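Local coordinates for protein lectin (Cicer arietinum, PDB 3V6N) that agglutinates red blood cells and binds calcium and sodium ions in a four-bladed beta-propeller of the hemopexin fold, at residues G4-A9 against L20-D24; V27-Y31 against Y216-L220; A75-Y79 against I104-F108. All blocks are in the same frame, centred on the assembly; numbering follows the deposited sequence.

How the contacts relate
Contact 1 reaches the metal channel of the propeller, where Asn7 binds the calcium ion and Ala9 the sodium ion. Contact 2 adjoins it with centres about 13 Å apart: strands 17-22 and 25-30 are neighbours in one sheet, joined by a probable hydrogen bond of 2.9 Å from Val27 N to Leu20 O, and Leu20 CD1 packs on Leu29 CD2. Contact 3 belongs to another blade. Its centre lies about 17 Å from that of contact 1 without touching it, yet the Phe78 side chain comes within about 8 Å of both ions. Contacts 2 and 3 stand on opposite sides of the chain's centre, about 27 Å apart between centres.

Contact 1 of 3, residues G4-A9 against L20-D24; sequences GYINAA and LFIND. With CA (calcium ion), chain D; NA (sodium ion), chain G.
Asn7 and Phe21 are joined through their backbones: Asn7 N donates to Phe21 O at 2.9 Å, with an N-H...O angle of 162°. The return bond, Phe21 N to Ala8 O, has the same length and an angle of 166°. Asn7 and Ala8 therefore both stand opposite the single residue Phe21, which is the definition of a classic beta bulge, after which Ala9 pairs with Leu20 in antiparallel register.

Apolar groups meet on both faces of this hairpin. On one face Ala9 CB lies 3.6 Å from Leu20 CD2. The same Leu20 methyl, CD2, is also met by Ile6 CG2 at 4.1 Å. On the other face, Ala8 CB packs on Phe21 CB, while Phe21 turns the edge of its ring toward the carbonyl of Ala8. Near the chain start, Ile22 CG2 sits against the carbonyl oxygens of Gly4 and Tyr5.

Two waters extend the polar link past the paired strands. One donates to Tyr5 O at 2.6 Å and accepts from Asn23 N; the other accepts from Asn7 ND2 and donates to Asn23 O, tying down the amide nitrogen.

Asn7 grips calcium twice, through O at 2.4 Å and OD1 at 2.5 Å, because chi1 of -161° swings CG to the side of its own carbonyl. Two further waters and the carbonyl oxygens of Asp65, Asp121 and Asp174 also bind this ion. Ala9 O reaches sodium at 2.2 Å, together with the carbonyls of Ser67, Ala123 and Ala176. Equivalent backbone oxygens converging on ions in a central channel are the hallmark of the four-bladed hemopexin propeller, here entered by the innermost strand of a blade.

Contact 2 of 3, residues V27-Y31 against Y216-L220; sequences VLLDY and YWPSL
Leu29 and Trp217 meet methyl to ring face. Leu29 CD2 lies 3.9 Å from the centroid of the five-membered ring of Trp217 and only 11° off its normal, so the contact is a well-centred CH-pi interaction. The opposite face of the indole carries the edge of the Tyr216 ring, its CD2 above the indole rim.

The edge of the indole is used as well. Trp217 NE1 donates to Tyr31 O at 2.8 Å, with the oxygen close to the ring plane and an N-H...O angle of 153°. This bond satisfies the indole nitrogen and restrains rotation of the indole about its CB-CG bond. Tyr31 CB also rests against the indole, 3.6 Å from Trp217 CZ2. Because Tyr31 CG lies between its backbone N and carbonyl carbon (chi1 65°), the phenol swings off toward Phe177, which it meets edge-to-face, and its OH bonds to His180 N.

The second branch of Leu29 turns to the following residues: CD1 is 3.4 Å from Ser219 OG, whose hydroxyl is hydrogen-bonded to Asp38 OD2. Leu29 CD1 packs on Leu220 CD2 too, and Val27 CG1 reaches the same Leu220 methyl at a looser 4.4 Å. Leu220 is set there by a 3-10 segment, in which its N bonds to Trp217 O at 3.0 Å.

Strand 25-30, lying between strands 17-22 and 39-41, thus presents Val27 and Leu29 to the loop that leaves helix 213-216, packing the first blade against the end of the last.

Contact 3 of 3, residues A75-Y79 against I104-F108; sequences AFIFY and IADMF
Ile104 O accepts the N-H of Phe108, with Phe108 N at 2.7 Å, and, more weakly, that of Met107, and this turn sets the three side chains that face Phe76 and Phe78. The arrangement is the apolar packing of a propeller blade: the side chains of strand 74-79, second of the four antiparallel strands of its sheet, pack against the short helix 104-107 that follows the outermost strand 96-103 and against Phe108 just after it.

Phe76 and Phe108 form an edge-to-face pair. Phe108 directs its edge, led by CZ, at one face of the Phe76 ring; the centroids are 5.6 Å apart and the planes are inclined at 57°. Met107 takes a different part of Phe76. Its chain, bent at chi2 and chi3, wraps past CE1 of the ring, and SD lies 5.5 Å from the ring centroid, 81° off the normal, a Met-aromatic contact made at the edge. Met107 CG also stands over a face of Phe108, so the methionine bridges both rings.

Phe78 offers its edge to the helix. Phe108 CE2 approaches Phe78 CZ at 4.0 Å, close to the Phe78 ring plane, and Ile104, whose side chain crosses at about a right angle, reaches CD1 of the same ring. Phe78 also packs on Asp65, whose carbonyl binds the calcium, so the inner end of this cluster, the Phe78 side chain, lies about 8 Å from the calcium and sodium ions. Facing outward, Asp106 OD2 of the helix is hydrogen-bonded to Tyr62 OH of the second subunit.

On the ring edge turned to the helix, Phe78 CD1 is 4.0 Å from both CG1 and CD1 of Ile104.

Contact 1 of 3, residues G4-A9 against L20-D24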
# COMPACT_ATOMS: atom_id res chain seq x y z
N GLY A 4 -19.59 -2.35 9.95
CA GLY A 4 -19.90 -2.59 8.51
C GLY A 4 -20.90 -1.62 7.90
O GLY A 4 -21.90 -2.04 7.32
N TYR A 5 -20.64 -0.33 8.03
CA TYR A 5 -21.44 0.70 7.36
C TYR A 5 -20.70 1.32 6.17
O TYR A 5 -19.59 0.90 5.84
CB TYR A 5 -21.87 1.78 8.36
CG TYR A 5 -22.88 1.27 9.35
CD1 TYR A 5 -22.50 0.90 10.64
CD2 TYR A 5 -24.23 1.14 9.00
CE1 TYR A 5 -23.43 0.42 11.54
CE2 TYR A 5 -25.17 0.65 9.89
CZ TYR A 5 -24.76 0.30 11.17
OH TYR A 5 -25.69 -0.18 12.06
N ILE A 6 -21.31 2.33 5.54
CA ILE A 6 -20.68 3.00 4.39
C ILE A 6 -19.40 3.73 4.81
O ILE A 6 -19.43 4.68 5.59
CB ILE A 6 -21.66 3.98 3.69
CG1 ILE A 6 -23.00 3.28 3.44
CG2 ILE A 6 -21.04 4.48 2.38
CD1 ILE A 6 -24.08 4.16 2.84
N ASN A 7 -18.27 3.30 4.26
CA ASN A 7 -16.98 3.87 4.58
C ASN A 7 -16.51 4.88 3.52
O ASN A 7 -15.66 5.73 3.80
CB ASN A 7 -15.96 2.75 4.77
CG ASN A 7 -14.72 3.18 5.55
OD1 ASN A 7 -14.62 4.30 6.05
ND2 ASN A 7 -13.75 2.27 5.64
N ALA A 8 -17.08 4.79 2.31
CA ALA A 8 -16.74 5.69 1.19
C ALA A 8 -17.79 5.67 0.10
O ALA A 8 -18.58 4.72 -0.02
CB ALA A 8 -15.37 5.35 0.60
N ALA A 9 -17.78 6.72 -0.72
CA ALA A 9 -18.75 6.85 -1.79
C ALA A 9 -18.30 7.90 -2.78
O ALA A 9 -17.56 8.83 -2.42
CB ALA A 9 -20.12 7.19 -1.23
N LEU A 20 -20.98 2.91 -3.50
CA LEU A 20 -20.91 2.88 -2.07
C LEU A 20 -20.01 1.73 -1.67
O LEU A 20 -20.21 0.62 -2.13
CB LEU A 20 -22.32 2.68 -1.49
CG LEU A 20 -23.34 3.74 -1.87
CD1 LEU A 20 -24.74 3.26 -1.55
CD2 LEU A 20 -23.02 5.00 -1.12
N PHE A 21 -19.04 2.01 -0.80
CA PHE A 21 -18.04 1.04 -0.39
C PHE A 21 -18.25 0.67 1.06
O PHE A 21 -18.43 1.54 1.91
CB PHE A 21 -16.63 1.57 -0.66
CG PHE A 21 -16.41 1.87 -2.12
CD1 PHE A 21 -15.94 0.88 -2.97
CD2 PHE A 21 -16.76 3.11 -2.65
CE1 PHE A 21 -15.79 1.12 -4.33
CE2 PHE A 21 -16.60 3.36 -4.00
CZ PHE A 21 -16.11 2.36 -4.84
N ILE A 22 -18.27 -0.62 1.32
CA ILE A 22 -18.52 -1.14 2.65
C ILE A 22 -17.51 -2.25 2.85
O ILE A 22 -17.44 -3.18 2.05
CB ILE A 22 -19.95 -1.73 2.76
CG1 ILE A 22 -21.00 -0.67 2.39
CG2 ILE A 22 -20.18 -2.29 4.16
CD1 ILE A 22 -22.17 -1.24 1.62
N ASN A 23 -16.72 -2.14 3.92
CA ASN A 23 -15.59 -3.03 4.19
C ASN A 23 -14.71 -3.17 2.93
O ASN A 23 -14.23 -2.16 2.40
CB ASN A 23 -16.09 -4.40 4.70
CG ASN A 23 -16.93 -4.29 5.97
OD1 ASN A 23 -16.73 -3.39 6.79
ND2 ASN A 23 -17.85 -5.22 6.16
N ASP A 24 -14.55 -4.39 2.43
CA ASP A 24 -13.80 -4.64 1.21
C ASP A 24 -14.72 -4.88 -0.00
O ASP A 24 -14.31 -5.45 -1.02
CB ASP A 24 -12.80 -5.79 1.41
CG ASP A 24 -13.47 -7.10 1.84
OD1 ASP A 24 -14.64 -7.10 2.27
OD2 ASP A 24 -12.82 -8.15 1.73
CA CA D . -14.43 6.75 5.52
NA NA G . -17.00 10.62 -1.24
O HOH W 1 -17.23 -0.22 5.89
O HOH W 2 -14.07 0.39 3.29
O HOH W 3 -14.46 6.88 7.88
O HOH W 4 -11.98 6.70 6.18

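Contact 2 of 3, residues V27-Y31 against Y216-L220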
# COMPACT_ATOMS: atom_id res chain seq x y z
N VAL A 27 -21.30 -1.58 -3.62
CA VAL A 27 -22.57 -1.60 -4.33
C VAL A 27 -22.65 -0.39 -5.29
O VAL A 27 -22.18 0.72 -4.98
CB VAL A 27 -23.75 -1.56 -3.31
CG1 VAL A 27 -25.06 -1.15 -3.95
CG2 VAL A 27 -23.90 -2.92 -2.64
N LEU A 28 -23.24 -0.63 -6.45
CA LEU A 28 -23.62 0.44 -7.35
C LEU A 28 -25.10 0.67 -7.17
O LEU A 28 -25.90 -0.25 -7.39
CB LEU A 28 -23.33 0.07 -8.81
CG LEU A 28 -23.90 1.01 -9.90
CD1 LEU A 28 -23.49 2.46 -9.67
CD2 LEU A 28 -23.47 0.54 -11.29
N LEU A 29 -25.46 1.89 -6.78
CA LEU A 29 -26.85 2.21 -6.46
C LEU A 29 -27.45 3.24 -7.43
O LEU A 29 -26.78 4.21 -7.79
CB LEU A 29 -26.94 2.73 -5.01
CG LEU A 29 -28.32 3.00 -4.41
CD1 LEU A 29 -29.05 1.72 -4.03
CD2 LEU A 29 -28.18 3.89 -3.19
N ASP A 30 -28.69 2.98 -7.87
CA ASP A 30 -29.57 4.02 -8.41
C ASP A 30 -30.23 4.63 -7.19
O ASP A 30 -31.10 4.03 -6.59
CB ASP A 30 -30.64 3.44 -9.33
CG ASP A 30 -31.57 4.51 -9.93
OD1 ASP A 30 -31.81 5.58 -9.33
OD2 ASP A 30 -32.05 4.26 -11.05
N TYR A 31 -29.81 5.83 -6.80
CA TYR A 31 -30.21 6.34 -5.49
C TYR A 31 -31.49 7.18 -5.50
O TYR A 31 -31.92 7.65 -4.45
CB TYR A 31 -29.05 7.06 -4.80
CG TYR A 31 -28.57 8.32 -5.48
CD1 TYR A 31 -27.59 8.27 -6.48
CD2 TYR A 31 -29.08 9.56 -5.12
CE1 TYR A 31 -27.15 9.42 -7.10
CE2 TYR A 31 -28.65 10.71 -5.73
CZ TYR A 31 -27.68 10.64 -6.71
OH TYR A 31 -27.24 11.80 -7.30
N TYR A 216 -34.53 5.77 3.76
CA TYR A 216 -34.39 6.51 2.50
C TYR A 216 -34.06 5.59 1.32
O TYR A 216 -34.53 5.82 0.19
CB TYR A 216 -33.32 7.60 2.67
CG TYR A 216 -33.17 8.59 1.53
CD1 TYR A 216 -34.09 9.62 1.35
CD2 TYR A 216 -32.07 8.54 0.67
CE1 TYR A 216 -33.94 10.56 0.34
CE2 TYR A 216 -31.92 9.46 -0.36
CZ TYR A 216 -32.86 10.47 -0.51
OH TYR A 216 -32.72 11.41 -1.51
N TRP A 217 -33.26 4.55 1.57
CA TRP A 217 -32.95 3.53 0.59
C TRP A 217 -33.30 2.13 1.06
O TRP A 217 -32.40 1.38 1.48
CB TRP A 217 -31.48 3.59 0.18
CG TRP A 217 -31.07 4.87 -0.52
CD1 TRP A 217 -31.72 5.50 -1.58
CD2 TRP A 217 -29.88 5.68 -0.26
NE1 TRP A 217 -31.05 6.63 -1.95
CE2 TRP A 217 -29.93 6.80 -1.22
CE3 TRP A 217 -28.82 5.61 0.64
CZ2 TRP A 217 -28.96 7.79 -1.24
CZ3 TRP A 217 -27.83 6.61 0.60
CH2 TRP A 217 -27.91 7.68 -0.31
N PRO A 218 -34.60 1.75 0.99
CA PRO A 218 -35.00 0.39 1.35
C PRO A 218 -34.29 -0.71 0.55
O PRO A 218 -34.18 -1.84 1.03
CB PRO A 218 -36.51 0.37 1.06
CG PRO A 218 -36.94 1.79 1.27
CD PRO A 218 -35.78 2.61 0.74
N SER A 219 -33.83 -0.39 -0.66
CA SER A 219 -33.11 -1.36 -1.49
C SER A 219 -31.80 -1.85 -0.85
O SER A 219 -31.23 -2.84 -1.29
CB SER A 219 -32.84 -0.79 -2.90
OG SER A 219 -31.90 0.29 -2.87
N LEU A 220 -31.32 -1.15 0.17
CA LEU A 220 -30.14 -1.57 0.93
C LEU A 220 -30.44 -2.49 2.13
O LEU A 220 -29.52 -2.85 2.87
CB LEU A 220 -29.35 -0.36 1.42
CG LEU A 220 -28.68 0.59 0.41
CD1 LEU A 220 -28.01 1.74 1.16
CD2 LEU A 220 -27.69 -0.14 -0.51

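Contact 3 of 3, residues A75-Y79 against I104-F108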
# COMPACT_ATOMS: atom_id res chain seq x y z
N ALA A 75 -12.02 9.08 -10.67
CA ALA A 75 -12.21 9.31 -9.22
C ALA A 75 -10.91 9.10 -8.43
O ALA A 75 -10.08 8.30 -8.82
CB ALA A 75 -13.29 8.39 -8.69
N PHE A 76 -10.75 9.84 -7.33
CA PHE A 76 -9.68 9.57 -6.38
C PHE A 76 -10.24 8.59 -5.37
O PHE A 76 -11.37 8.74 -4.89
CB PHE A 76 -9.19 10.84 -5.66
CG PHE A 76 -8.10 11.60 -6.41
CD1 PHE A 76 -6.77 11.18 -6.36
CD2 PHE A 76 -8.42 12.72 -7.17
CE1 PHE A 76 -5.79 11.86 -7.07
CE2 PHE A 76 -7.45 13.40 -7.89
CZ PHE A 76 -6.13 12.98 -7.84
N ILE A 77 -9.47 7.56 -5.07
CA ILE A 77 -9.86 6.59 -4.04
C ILE A 77 -8.74 6.58 -3.00
O ILE A 77 -7.60 6.91 -3.31
CB ILE A 77 -10.15 5.18 -4.65
CG1 ILE A 77 -8.89 4.65 -5.35
CG2 ILE A 77 -11.36 5.24 -5.60
CD1 ILE A 77 -8.95 3.17 -5.68
N PHE A 78 -9.06 6.24 -1.76
CA PHE A 78 -8.07 6.23 -0.68
C PHE A 78 -8.15 4.94 0.12
O PHE A 78 -9.20 4.33 0.20
CB PHE A 78 -8.28 7.39 0.29
CG PHE A 78 -8.13 8.75 -0.34
CD1 PHE A 78 -7.01 9.52 -0.08
CD2 PHE A 78 -9.11 9.26 -1.19
CE1 PHE A 78 -6.88 10.78 -0.65
CE2 PHE A 78 -8.99 10.52 -1.75
CZ PHE A 78 -7.88 11.28 -1.48
N TYR A 79 -7.02 4.55 0.71
CA TYR A 79 -6.99 3.58 1.79
C TYR A 79 -5.88 3.96 2.77
O TYR A 79 -4.69 4.02 2.39
CB TYR A 79 -6.81 2.14 1.30
CG TYR A 79 -6.67 1.19 2.48
CD1 TYR A 79 -7.78 0.88 3.26
CD2 TYR A 79 -5.43 0.65 2.84
CE1 TYR A 79 -7.68 0.04 4.35
CE2 TYR A 79 -5.32 -0.20 3.93
CZ TYR A 79 -6.44 -0.50 4.68
OH TYR A 79 -6.36 -1.33 5.78
N ILE A 104 -0.52 9.94 0.50
CA ILE A 104 -1.27 11.21 0.48
C ILE A 104 -0.37 12.46 0.39
O ILE A 104 -0.65 13.38 -0.38
CB ILE A 104 -2.25 11.32 1.67
CG1 ILE A 104 -3.38 10.30 1.48
CG2 ILE A 104 -2.78 12.75 1.82
CD1 ILE A 104 -4.23 10.04 2.71
N ALA A 105 0.72 12.46 1.14
CA ALA A 105 1.68 13.56 1.19
C ALA A 105 2.37 13.81 -0.16
O ALA A 105 2.76 14.94 -0.44
CB ALA A 105 2.73 13.33 2.27
N ASP A 106 2.52 12.76 -0.96
CA ASP A 106 3.14 12.88 -2.28
C ASP A 106 2.15 13.35 -3.33
O ASP A 106 2.54 13.98 -4.31
CB ASP A 106 3.75 11.55 -2.73
CG ASP A 106 5.02 11.18 -1.96
OD1 ASP A 106 5.63 12.06 -1.32
OD2 ASP A 106 5.40 10.00 -1.98
N MET A 107 0.88 13.02 -3.15
CA MET A 107 -0.15 13.46 -4.09
C MET A 107 -0.62 14.88 -3.75
O MET A 107 -0.94 15.65 -4.65
CB MET A 107 -1.31 12.48 -4.08
CG MET A 107 -2.25 12.59 -5.27
SD MET A 107 -1.68 11.62 -6.67
CE MET A 107 -2.27 9.98 -6.24
N PHE A 108 -0.68 15.19 -2.45
CA PHE A 108 -1.17 16.47 -1.92
C PHE A 108 -0.22 16.98 -0.84
O PHE A 108 -0.48 16.78 0.35
CB PHE A 108 -2.57 16.33 -1.30
CG PHE A 108 -3.58 15.67 -2.19
CD1 PHE A 108 -4.12 16.35 -3.28
CD2 PHE A 108 -4.01 14.38 -1.93
CE1 PHE A 108 -5.06 15.75 -4.10
CE2 PHE A 108 -4.95 13.76 -2.76
CZ PHE A 108 -5.47 14.45 -3.85